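Local atomic coordinates of trimeric intracellular cation channel type 1B.2 (Caenorhabditis elegans, PDB entry 5EIK), a protein that conducts potassium across endoplasmic reticulum membranes as a homotrimer that binds PIP2, and may supply counter-ion current during calcium release. Residues G73-C78 with E83-P88; H136-G141 with I203-E208; H144-Y149 with L154-V159. All coordinates share one frame; numbering follows the deposited sequence.

Interaction 1. Residues G73-C78 with E83-P88; sequences GSFLSC and EPIISP. With PT5 ([(2R)-1-octadecanoyloxy-3-[oxidanyl-[(1R,2R,3S,4R,5R,6S)-2,3,6-tris(oxidanyl)-4,5-diphosphonooxy-cyclohexyl]oxy-phospho ryl]oxy-propan-2-yl] (8Z)-icosa-5,8,11,14-tetraenoate), chain B.
C78 and P88 meet where the chain leaves helix 72-81, part of a discontinuous transmembrane helix, on what is probably the lumenal side, and folds back along it in a loop whose residues P84 to S87 form a type I beta turn. The tight part lies between S74, F75, C78 and the P88 ring. P88 CG lies 3.6 Å from S74 CB and P88 CD 3.8 Å from C78 SG. The F75 ring offers its edge to the loop, with CD1 3.0 Å from I85 O and near the ring plane, while C20 of the PT5 acyl chain lies over one face, nearer its margin than its middle. F75 CD1 also meets P88 CG obliquely at 3.9 Å and I85 CG2 at 4.0 Å. I85 CG2 touches that lipid carbon too, so ring, isoleucine and lipid form one apolar layer. Were F75 replaced by alanine, the space between P88 and the lipid tail would probably be left unfilled and I85 CG2 would lose its aromatic neighbour. Toward partly exposed E83 the contact turns polar: a water links S77 OG with E83 OE1, donating to the carboxylate, whose other oxygen bonds to H144. I86 packs on V155 of a second subunit. E83 N donates to C78 O at 3.0 Å, and S87 OG to P84 O at 2.7 Å, approaching a lone pair within the plane of that carbonyl.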
loop_
_atom_site.group_PDB
_atom_site.type_symbol
_atom_site.label_atom_id
_atom_site.label_comp_id
_atom_site.label_asym_id
_atom_site.label_seq_id
_atom_site.Cartn_x
_atom_site.Cartn_y
_atom_site.Cartn_z
ATOM N N GLY A 73 9.789 -10.538 0.663
ATOM C CA GLY A 73 10.383 -10.159 1.931
ATOM C C GLY A 73 11.210 -8.891 1.854
ATOM O O GLY A 73 11.174 -8.066 2.773
ATOM N N SER A 74 11.952 -8.732 0.763
ATOM C CA SER A 74 12.787 -7.546 0.580
ATOM C C SER A 74 11.947 -6.306 0.266
ATOM O O SER A 74 12.291 -5.200 0.692
ATOM C CB SER A 74 13.806 -7.769 -0.540
ATOM O OG SER A 74 14.640 -8.869 -0.244
ATOM N N PHE A 75 10.856 -6.483 -0.474
ATOM C CA PHE A 75 10.000 -5.348 -0.790
ATOM C C PHE A 75 9.302 -4.866 0.472
ATOM O O PHE A 75 9.245 -3.664 0.732
ATOM C CB PHE A 75 8.955 -5.710 -1.845
ATOM C CG PHE A 75 9.517 -5.867 -3.224
ATOM C CD1 PHE A 75 10.199 -4.821 -3.835
ATOM C CD2 PHE A 75 9.354 -7.056 -3.917
ATOM C CE1 PHE A 75 10.708 -4.958 -5.124
ATOM C CE2 PHE A 75 9.854 -7.206 -5.199
ATOM C CZ PHE A 75 10.533 -6.155 -5.805
ATOM N N LEU A 76 8.780 -5.795 1.267
ATOM C CA LEU A 76 8.099 -5.405 2.492
ATOM C C LEU A 76 9.085 -4.720 3.436
ATOM O O LEU A 76 8.774 -3.702 4.062
ATOM C CB LEU A 76 7.488 -6.628 3.171
ATOM C CG LEU A 76 6.609 -6.323 4.388
ATOM C CD1 LEU A 76 5.630 -5.204 4.045
ATOM C CD2 LEU A 76 5.861 -7.588 4.803
ATOM N N SER A 77 10.284 -5.285 3.527
ATOM C CA SER A 77 11.318 -4.731 4.381
ATOM C C SER A 77 11.594 -3.283 3.997
ATOM O O SER A 77 11.582 -2.410 4.858
ATOM C CB SER A 77 12.605 -5.562 4.272
ATOM O OG SER A 77 13.643 -5.002 5.061
ATOM N N CYS A 78 11.830 -3.019 2.711
ATOM C CA CYS A 78 12.101 -1.648 2.267
ATOM C C CYS A 78 10.914 -0.750 2.597
ATOM O O CYS A 78 11.080 0.392 3.036
ATOM C CB CYS A 78 12.381 -1.604 0.754
ATOM S SG CYS A 78 13.912 -2.438 0.235
ATOM N N GLU A 83 12.815 2.748 2.639
ATOM C CA GLU A 83 13.847 2.709 1.613
ATOM C C GLU A 83 13.101 2.587 0.297
ATOM O O GLU A 83 11.955 2.151 0.276
ATOM C CB GLU A 83 14.744 1.479 1.799
ATOM C CG GLU A 83 15.179 1.236 3.230
ATOM C CD GLU A 83 15.954 -0.069 3.399
ATOM O OE1 GLU A 83 15.524 -1.091 2.825
ATOM O OE2 GLU A 83 16.982 -0.081 4.111
ATOM N N PRO A 84 13.731 2.982 -0.819
ATOM C CA PRO A 84 13.049 2.876 -2.115
ATOM C C PRO A 84 12.535 1.448 -2.304
ATOM O O PRO A 84 13.302 0.495 -2.178
ATOM C CB PRO A 84 14.149 3.243 -3.110
ATOM C CG PRO A 84 14.940 4.267 -2.340
ATOM C CD PRO A 84 15.049 3.621 -0.963
ATOM N N ILE A 85 11.243 1.307 -2.592
ATOM C CA ILE A 85 10.631 -0.010 -2.778
ATOM C C ILE A 85 11.314 -0.784 -3.895
ATOM O O ILE A 85 11.324 -2.008 -3.914
ATOM C CB ILE A 85 9.136 0.116 -3.155
ATOM C CG1 ILE A 85 8.380 0.862 -2.061
ATOM C CG2 ILE A 85 8.521 -1.264 -3.319
ATOM C CD1 ILE A 85 8.386 0.148 -0.730
ATOM N N ILE A 86 11.881 -0.033 -4.823
ATOM C CA ILE A 86 12.553 -0.555 -5.986
ATOM C C ILE A 86 13.930 -1.170 -5.703
ATOM O O ILE A 86 14.437 -1.959 -6.502
ATOM C CB ILE A 86 12.656 0.590 -7.047
ATOM C CG1 ILE A 86 12.208 0.066 -8.397
ATOM C CG2 ILE A 86 14.069 1.181 -7.097
ATOM C CD1 ILE A 86 10.818 -0.488 -8.369
ATOM N N SER A 87 14.515 -0.823 -4.559
ATOM C CA SER A 87 15.848 -1.304 -4.167
ATOM C C SER A 87 16.230 -2.730 -4.562
ATOM O O SER A 87 17.248 -2.947 -5.214
ATOM C CB SER A 87 16.048 -1.153 -2.654
ATOM O OG SER A 87 15.981 0.204 -2.261
ATOM N N PRO A 88 15.424 -3.723 -4.162
ATOM C CA PRO A 88 15.718 -5.124 -4.492
ATOM C C PRO A 88 16.104 -5.407 -5.945
ATOM O O PRO A 88 16.928 -6.282 -6.207
ATOM C CB PRO A 88 14.436 -5.838 -4.091
ATOM C CG PRO A 88 13.979 -5.037 -2.907
ATOM C CD PRO A 88 14.171 -3.620 -3.390
HETATM O O12 PT5 B . -4.177 -3.791 -16.899
HETATM P P1 PT5 B . -4.021 -3.015 -15.602
HETATM O O13 PT5 B . -2.403 -2.494 -15.243
HETATM O O11 PT5 B . -4.479 -3.827 -14.252
HETATM O O6 PT5 B . -7.271 -1.090 -16.597
HETATM O O1 PT5 B . -4.830 -1.659 -15.554
HETATM C C1 PT5 B . -4.907 -0.786 -16.687
HETATM C C6 PT5 B . -6.237 -0.104 -16.541
HETATM C C2 PT5 B . -3.759 0.293 -16.729
HETATM O O2 PT5 B . -3.727 1.027 -15.490
HETATM C C3 PT5 B . -4.021 1.322 -17.872
HETATM O O3 PT5 B . -3.023 2.330 -17.788
HETATM C C4 PT5 B . -5.376 1.972 -17.764
HETATM O O4 PT5 B . -5.641 2.708 -18.921
HETATM P P4 PT5 B . -5.773 4.332 -18.862
HETATM O O41 PT5 B . -6.872 4.844 -17.795
HETATM O O42 PT5 B . -6.172 4.912 -20.318
HETATM O O43 PT5 B . -4.443 4.900 -18.444
HETATM C C5 PT5 B . -6.517 0.946 -17.623
HETATM O O5 PT5 B . -7.698 1.663 -17.267
HETATM P P5 PT5 B . -8.847 1.771 -18.426
HETATM O O52 PT5 B . -8.329 1.344 -19.870
HETATM O O51 PT5 B . -10.169 0.859 -17.928
HETATM O O53 PT5 B . -9.248 3.378 -18.262
HETATM C C7 PT5 B . -2.064 -1.965 -13.931
HETATM C C8 PT5 B . -0.712 -2.589 -13.537
HETATM C C9 PT5 B . -0.820 -3.897 -12.688
HETATM O O16 PT5 B . 0.062 -1.582 -12.775
HETATM C C10 PT5 B . 1.086 -0.978 -13.448
HETATM O O17 PT5 B . 0.935 -0.061 -14.237
HETATM O O18 PT5 B . 0.039 -3.768 -11.474
HETATM C C11 PT5 B . 0.541 -4.905 -10.759
HETATM O O19 PT5 B . 0.715 -6.064 -11.237
HETATM C C12 PT5 B . 2.465 -1.550 -13.116
HETATM C C13 PT5 B . 3.560 -0.566 -12.630
HETATM C C14 PT5 B . 4.900 -1.304 -12.400
HETATM C C15 PT5 B . 5.202 -1.557 -10.912
HETATM C C16 PT5 B . 6.640 -2.098 -10.660
HETATM C C17 PT5 B . 6.711 -3.176 -9.532
HETATM C C18 PT5 B . 7.902 -2.994 -8.588
HETATM C C19 PT5 B . 7.935 -3.352 -7.388
HETATM C C20 PT5 B . 7.233 -3.049 -6.054
HETATM C C21 PT5 B . 6.097 -4.021 -5.642
HETATM C C22 PT5 B . 5.246 -3.488 -4.473
HETATM C C23 PT5 B . 4.906 -4.577 -3.435
HETATM C C24 PT5 B . 5.211 -4.147 -1.984
HETATM C C31 PT5 B . 0.863 -4.576 -9.299
HETATM C C32 PT5 B . 2.266 -3.926 -9.126
HETATM C C33 PT5 B . 2.557 -3.464 -7.667
HETATM C C34 PT5 B . 2.217 -1.980 -7.380
HETATM C C35 PT5 B . 2.371 -1.413 -5.884
HETATM C C36 PT5 B . 1.301 -1.264 -5.023
HETATM C C37 PT5 B . 1.513 -1.511 -3.513
HETATM C C38 PT5 B . 0.808 -0.456 -2.823
HETATM C C39 PT5 B . -0.438 -0.536 -2.061
HETATM C C40 PT5 B . -1.743 -0.735 -2.766
HETATM C C25 PT5 B . 3.932 -3.727 -1.218
HETATM C C26 PT5 B . 4.243 -3.071 0.137
HETATM C C41 PT5 B . -2.422 -2.103 -2.638
HETATM C C42 PT5 B . -3.661 -2.237 -3.532
HETATM C C43 PT5 B . -3.352 -2.828 -4.913
HETATM O O HOH W 1 15.553 -3.640 3.656
#

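Interaction 2. Residues H136-G141 with I203-E208; sequences HKIAAG and IVFTLE
F205 lays one face of its ring over the methyl group of A139, with CE2 4.0 Å from A139 CB. The same rim of the ring reaches the helix backbone as well: CD2 stands 3.8 Å from A139 CA, an approach that the small alanine side chain permits. I138 comes from another direction. Its CG2 methyl sits at the ring edge, near the ring plane, 3.8 Å from F205 CD2, and the two side chains cross at about a right angle. The I138 branch is placed there because CG2 lies anti to the backbone N while CG1 takes the position beside it (chi1 -62°); CG2 is thus the part of the isoleucine that meets the phenylalanine. The helices come close here, A139 and F205 having CA atoms 6.4 Å apart, and the ring packs in beside A139. The contact is wholly apolar and small, burying 118 Å² in all. Around it, I138 also packs on C198 and S202 of helix 194-209 and on F229 of helix 218-238, while T206 turns to helix 153-165. The arrangement is that of helix-helix packing within the transmembrane bundle of a TRIC channel subunit, joining transmembrane helices 4 and 6 one turn from the PIP2-binding R134.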
loop_
_atom_site.group_PDB
_atom_site.type_symbol
_atom_site.label_atom_id
_atom_site.label_comp_id
_atom_site.label_asym_id
_atom_site.label_seq_id
_atom_site.Cartn_x
_atom_site.Cartn_y
_atom_site.Cartn_z
ATOM N N HIS A 136 18.172 -17.497 6.791
ATOM C CA HIS A 136 19.178 -16.484 6.495
ATOM C C HIS A 136 18.530 -15.119 6.245
ATOM O O HIS A 136 19.094 -14.093 6.615
ATOM C CB HIS A 136 19.986 -16.879 5.254
ATOM C CG HIS A 136 20.861 -15.780 4.740
ATOM N ND1 HIS A 136 22.090 -15.488 5.289
ATOM C CD2 HIS A 136 20.661 -14.869 3.757
ATOM C CE1 HIS A 136 22.610 -14.443 4.666
ATOM N NE2 HIS A 136 21.762 -14.049 3.734
ATOM N N LYS A 137 17.360 -15.101 5.604
ATOM C CA LYS A 137 16.680 -13.831 5.320
ATOM C C LYS A 137 16.288 -13.138 6.625
ATOM O O LYS A 137 16.502 -11.940 6.793
ATOM C CB LYS A 137 15.414 -14.051 4.485
ATOM C CG LYS A 137 15.636 -14.564 3.076
ATOM C CD LYS A 137 14.309 -14.645 2.328
ATOM C CE LYS A 137 14.503 -14.991 0.861
ATOM N NZ LYS A 137 15.468 -14.067 0.205
ATOM N N ILE A 138 15.703 -13.904 7.538
ATOM C CA ILE A 138 15.299 -13.371 8.822
ATOM C C ILE A 138 16.492 -12.813 9.589
ATOM O O ILE A 138 16.435 -11.694 10.095
ATOM C CB ILE A 138 14.612 -14.453 9.667
ATOM C CG1 ILE A 138 13.342 -14.911 8.951
ATOM C CG2 ILE A 138 14.307 -13.915 11.074
ATOM C CD1 ILE A 138 12.615 -16.007 9.635
ATOM N N ALA A 139 17.576 -13.584 9.657
ATOM C CA ALA A 139 18.772 -13.159 10.387
ATOM C C ALA A 139 19.358 -11.899 9.778
ATOM O O ALA A 139 19.758 -10.982 10.494
ATOM C CB ALA A 139 19.819 -14.282 10.405
ATOM N N ALA A 140 19.398 -11.854 8.451
ATOM C CA ALA A 140 19.927 -10.693 7.744
ATOM C C ALA A 140 19.039 -9.484 8.008
ATOM O O ALA A 140 19.530 -8.368 8.181
ATOM C CB ALA A 140 19.994 -10.973 6.237
ATOM N N GLY A 141 17.730 -9.719 8.036
ATOM C CA GLY A 141 16.786 -8.648 8.285
ATOM C C GLY A 141 17.001 -8.034 9.655
ATOM O O GLY A 141 16.983 -6.809 9.810
ATOM N N ILE A 203 12.493 -13.083 17.044
ATOM C CA ILE A 203 12.687 -12.683 18.431
ATOM C C ILE A 203 14.020 -13.256 18.920
ATOM O O ILE A 203 14.858 -12.543 19.480
ATOM C CB ILE A 203 11.546 -13.220 19.322
ATOM C CG1 ILE A 203 10.279 -12.402 19.089
ATOM C CG2 ILE A 203 11.967 -13.208 20.787
ATOM C CD1 ILE A 203 9.057 -12.976 19.770
ATOM N N VAL A 204 14.209 -14.546 18.680
ATOM C CA VAL A 204 15.418 -15.251 19.085
ATOM C C VAL A 204 16.690 -14.616 18.545
ATOM O O VAL A 204 17.666 -14.476 19.274
ATOM C CB VAL A 204 15.356 -16.731 18.644
ATOM C CG1 VAL A 204 16.733 -17.379 18.746
ATOM C CG2 VAL A 204 14.359 -17.481 19.525
ATOM N N PHE A 205 16.687 -14.235 17.271
ATOM C CA PHE A 205 17.864 -13.615 16.677
ATOM C C PHE A 205 18.065 -12.213 17.219
ATOM O O PHE A 205 19.190 -11.736 17.329
ATOM C CB PHE A 205 17.739 -13.554 15.148
ATOM C CG PHE A 205 17.819 -14.893 14.472
ATOM C CD1 PHE A 205 18.588 -15.926 15.018
ATOM C CD2 PHE A 205 17.158 -15.115 13.269
ATOM C CE1 PHE A 205 18.692 -17.152 14.373
ATOM C CE2 PHE A 205 17.259 -16.339 12.614
ATOM C CZ PHE A 205 18.028 -17.362 13.169
ATOM N N THR A 206 16.967 -11.543 17.545
ATOM C CA THR A 206 17.060 -10.199 18.079
ATOM C C THR A 206 17.699 -10.286 19.451
ATOM O O THR A 206 18.674 -9.583 19.737
ATOM C CB THR A 206 15.673 -9.540 18.184
ATOM O OG1 THR A 206 15.140 -9.356 16.866
ATOM C CG2 THR A 206 15.769 -8.185 18.871
ATOM N N LEU A 207 17.155 -11.161 20.291
ATOM C CA LEU A 207 17.689 -11.358 21.639
ATOM C C LEU A 207 19.162 -11.725 21.552
ATOM O O LEU A 207 20.008 -11.184 22.272
ATOM C CB LEU A 207 16.941 -12.484 22.351
ATOM C CG LEU A 207 15.504 -12.198 22.774
ATOM C CD1 LEU A 207 14.928 -13.432 23.439
ATOM C CD2 LEU A 207 15.472 -11.012 23.725
ATOM N N GLU A 208 19.452 -12.659 20.658
ATOM C CA GLU A 208 20.802 -13.134 20.437
ATOM C C GLU A 208 21.725 -11.967 20.098
ATOM O O GLU A 208 22.870 -11.917 20.550
ATOM C CB GLU A 208 20.782 -14.146 19.301
ATOM C CG GLU A 208 22.046 -14.924 19.142
ATOM C CD GLU A 208 21.895 -16.061 18.159
ATOM O OE1 GLU A 208 21.685 -15.780 16.960
ATOM O OE2 GLU A 208 21.979 -17.232 18.589
#

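Interaction 3. Residues H144-Y149 with L154-V159. With DMU (decyl-beta-D-maltopyranoside), chain M.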
loop_
_atom_site.group_PDB
_atom_site.type_symbol
_atom_site.label_atom_id
_atom_site.label_comp_id
_atom_site.label_asym_id
_atom_site.label_seq_id
_atom_site.Cartn_x
_atom_site.Cartn_y
_atom_site.Cartn_z
ATOM N N HIS A 144 20.288 -6.042 9.705
ATOM C CA HIS A 144 20.108 -4.777 9.000
ATOM C C HIS A 144 19.381 -3.770 9.899
ATOM O O HIS A 144 19.810 -2.619 10.038
ATOM C CB HIS A 144 19.318 -5.016 7.712
ATOM C CG HIS A 144 19.115 -3.787 6.882
ATOM N ND1 HIS A 144 20.137 -2.913 6.582
ATOM C CD2 HIS A 144 18.014 -3.308 6.257
ATOM C CE1 HIS A 144 19.673 -1.946 5.807
ATOM N NE2 HIS A 144 18.388 -2.164 5.596
ATOM N N ALA A 145 18.291 -4.211 10.524
ATOM C CA ALA A 145 17.520 -3.339 11.402
ATOM C C ALA A 145 18.334 -2.867 12.601
ATOM O O ALA A 145 18.209 -1.718 13.025
ATOM C CB ALA A 145 16.262 -4.050 11.883
ATOM N N VAL A 146 19.155 -3.757 13.148
ATOM C CA VAL A 146 19.986 -3.423 14.300
ATOM C C VAL A 146 20.986 -2.321 13.967
ATOM O O VAL A 146 21.264 -1.449 14.790
ATOM C CB VAL A 146 20.746 -4.671 14.799
ATOM C CG1 VAL A 146 21.804 -4.277 15.821
ATOM C CG2 VAL A 146 19.761 -5.636 15.420
ATOM N N ARG A 147 21.517 -2.363 12.751
ATOM C CA ARG A 147 22.478 -1.369 12.309
ATOM C C ARG A 147 21.823 0.005 12.112
ATOM O O ARG A 147 22.472 1.034 12.286
ATOM C CB ARG A 147 23.136 -1.842 11.013
ATOM C CG ARG A 147 24.192 -0.901 10.451
ATOM C CD ARG A 147 25.031 -1.607 9.391
ATOM N NE ARG A 147 24.213 -2.149 8.310
ATOM C CZ ARG A 147 23.610 -1.413 7.381
ATOM N NH1 ARG A 147 23.732 -0.092 7.391
ATOM N NH2 ARG A 147 22.880 -2.000 6.442
ATOM N N ILE A 148 20.540 0.028 11.766
ATOM C CA ILE A 148 19.855 1.302 11.557
ATOM C C ILE A 148 19.216 1.853 12.830
ATOM O O ILE A 148 19.342 3.041 13.120
ATOM C CB ILE A 148 18.759 1.185 10.480
ATOM C CG1 ILE A 148 19.362 0.687 9.168
ATOM C CG2 ILE A 148 18.133 2.542 10.228
ATOM C CD1 ILE A 148 18.339 0.523 8.058
ATOM N N TYR A 149 18.533 0.990 13.579
ATOM C CA TYR A 149 17.861 1.378 14.820
ATOM C C TYR A 149 18.335 0.494 15.969
ATOM O O TYR A 149 17.608 -0.384 16.442
ATOM C CB TYR A 149 16.348 1.250 14.645
ATOM C CG TYR A 149 15.820 2.119 13.536
ATOM C CD1 TYR A 149 15.724 3.500 13.697
ATOM C CD2 TYR A 149 15.467 1.570 12.305
ATOM C CE1 TYR A 149 15.294 4.317 12.656
ATOM C CE2 TYR A 149 15.035 2.378 11.257
ATOM C CZ TYR A 149 14.954 3.751 11.439
ATOM O OH TYR A 149 14.553 4.559 10.400
ATOM N N LEU A 154 11.578 -3.828 18.877
ATOM C CA LEU A 154 10.361 -4.144 18.153
ATOM C C LEU A 154 10.567 -4.040 16.647
ATOM O O LEU A 154 10.207 -4.950 15.909
ATOM C CB LEU A 154 9.246 -3.212 18.598
ATOM C CG LEU A 154 7.830 -3.670 18.258
ATOM C CD1 LEU A 154 7.666 -5.139 18.619
ATOM C CD2 LEU A 154 6.835 -2.807 19.022
ATOM N N VAL A 155 11.143 -2.930 16.196
ATOM C CA VAL A 155 11.401 -2.743 14.777
ATOM C C VAL A 155 12.283 -3.883 14.253
ATOM O O VAL A 155 12.026 -4.443 13.183
ATOM C CB VAL A 155 12.106 -1.401 14.512
ATOM C CG1 VAL A 155 12.471 -1.284 13.047
ATOM C CG2 VAL A 155 11.197 -0.255 14.902
ATOM N N GLN A 156 13.316 -4.223 15.018
ATOM C CA GLN A 156 14.228 -5.289 14.649
ATOM C C GLN A 156 13.475 -6.607 14.446
ATOM O O GLN A 156 13.715 -7.332 13.484
ATOM C CB GLN A 156 15.288 -5.445 15.732
ATOM C CG GLN A 156 16.239 -4.257 15.829
ATOM C CD GLN A 156 17.004 -4.231 17.140
ATOM O OE1 GLN A 156 17.064 -5.236 17.849
ATOM N NE2 GLN A 156 17.594 -3.090 17.464
ATOM N N ILE A 157 12.552 -6.909 15.348
ATOM C CA ILE A 157 11.798 -8.138 15.234
ATOM C C ILE A 157 10.874 -8.107 14.016
ATOM O O ILE A 157 10.883 -9.032 13.202
ATOM C CB ILE A 157 10.986 -8.394 16.520
ATOM C CG1 ILE A 157 11.946 -8.631 17.686
ATOM C CG2 ILE A 157 10.113 -9.621 16.367
ATOM C CD1 ILE A 157 11.257 -8.671 19.048
ATOM N N LEU A 158 10.098 -7.039 13.876
ATOM C CA LEU A 158 9.178 -6.922 12.753
ATOM C C LEU A 158 9.890 -7.005 11.405
ATOM O O LEU A 158 9.400 -7.642 10.471
ATOM C CB LEU A 158 8.379 -5.624 12.870
ATOM C CG LEU A 158 7.538 -5.580 14.148
ATOM C CD1 LEU A 158 6.865 -4.225 14.285
ATOM C CD2 LEU A 158 6.509 -6.710 14.116
ATOM N N VAL A 159 11.048 -6.364 11.299
ATOM C CA VAL A 159 11.796 -6.415 10.054
ATOM C C VAL A 159 12.211 -7.867 9.768
ATOM O O VAL A 159 12.119 -8.337 8.632
ATOM C CB VAL A 159 13.041 -5.497 10.116
ATOM C CG1 VAL A 159 13.979 -5.793 8.946
ATOM C CG2 VAL A 159 12.598 -4.037 10.061
HETATM C C1 DMU M . 0.034 -15.255 12.273
HETATM C C2 DMU M . -0.698 -16.227 11.322
HETATM C C3 DMU M . -2.130 -15.685 11.004
HETATM C C4 DMU M . -2.053 -14.197 10.560
HETATM O O5 DMU M . -1.310 -13.376 11.510
HETATM C C6 DMU M . 0.055 -13.835 11.671
HETATM O O7 DMU M . -2.753 -16.442 9.919
HETATM O O16 DMU M . 0.750 -12.953 12.576
HETATM C C18 DMU M . 1.546 -12.047 11.793
HETATM C C19 DMU M . 2.110 -10.939 12.698
HETATM C C22 DMU M . 3.236 -11.488 13.571
HETATM C C25 DMU M . 3.424 -10.585 14.792
HETATM C C28 DMU M . 4.794 -9.875 14.723
HETATM C C31 DMU M . 5.558 -9.977 16.059
HETATM C C34 DMU M . 4.677 -9.587 17.266
HETATM C C37 DMU M . 5.411 -9.963 18.565
HETATM C C40 DMU M . 6.435 -8.864 18.912
HETATM C C43 DMU M . 6.752 -8.904 20.408
HETATM O O49 DMU M . 1.385 -15.719 12.486
HETATM O O55 DMU M . -0.806 -17.494 11.991
HETATM C C57 DMU M . -3.477 -13.647 10.424
HETATM O O61 DMU M . -3.450 -12.486 9.598
HETATM C C5 DMU M . -3.878 -18.444 9.302
HETATM C C7 DMU M . -4.817 -17.772 8.285
HETATM C C8 DMU M . -5.987 -17.169 8.992
HETATM C C9 DMU M . -5.594 -16.300 10.161
HETATM O O1 DMU M . -4.672 -16.939 11.085
HETATM C C10 DMU M . -3.457 -17.500 10.413
HETATM O O2 DMU M . -6.788 -16.583 8.072
HETATM O O3 DMU M . -2.709 -18.911 8.704
HETATM O O4 DMU M . -5.176 -18.734 7.270
HETATM C C11 DMU M . -6.799 -15.763 10.827
HETATM O O6 DMU M . -6.485 -14.810 11.864
#
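A145 sets its methyl group against the backbone of the neighbouring helix, CB lying 3.7 Å from Q156 CA and 3.9 Å from V159 CB. Beside it, V146 CG2 presses on the carboxamide of Q156, 3.5 Å from CD, the two side chains crossing at a slant. Q156 starts with CG beside its own backbone N and then runs extended, which carries the amide across to the end of helix 120-148. There NE2 donates to Y149 O at 2.9 Å, with an N-H...O angle of 154°; the acceptor lies almost in the amide plane, though the donor is tilted 22° from the carbonyl plane. Y149 is the first residue to leave helical geometry, and its ring meets V155 CG1 through CD2 at 4.2 Å. Further out, H210 NE2 bonds to Q156 OE1, consistent with an amide orientation that presents NE2 to Y149 O. P84 of the third subunit packs on Y149. On another side of helix 153-165, L158 CD2 touches a decyl maltoside tail, 3.7 Å from its C28. Helices 120-148 and 153-165 form a helical hairpin; the axes of 144-148 and 154-159 run nearly antiparallel at 153°, 8.7 Å apart at closest. Chemically, a buried glutamine with partners at both amide atoms gives a mostly apolar interface a directional bond, and Y149 O, beyond the helical turns, gains a side-chain donor.

From the N terminus, interaction 1 comes first, closing a short loop as residues 83-88, probably lumenal, fold onto helix 72-81. The chain later enters helix 120-148, which serves both remaining contacts: its 136-141 portion opens interaction 2, and its last turns join helix 153-165 in interaction 3. That hairpin closes before the chain reaches 203-208, so interaction 3 lies within the longer loop of interaction 2, whereas interaction 1 precedes both. The contacts are also joined in space. S77 OG of interaction 1 packs on V159 CG1 of interaction 3 at 4.0 Å, and I203 CG1 of interaction 2 lies 3.9 Å from I157 CD1 of interaction 3.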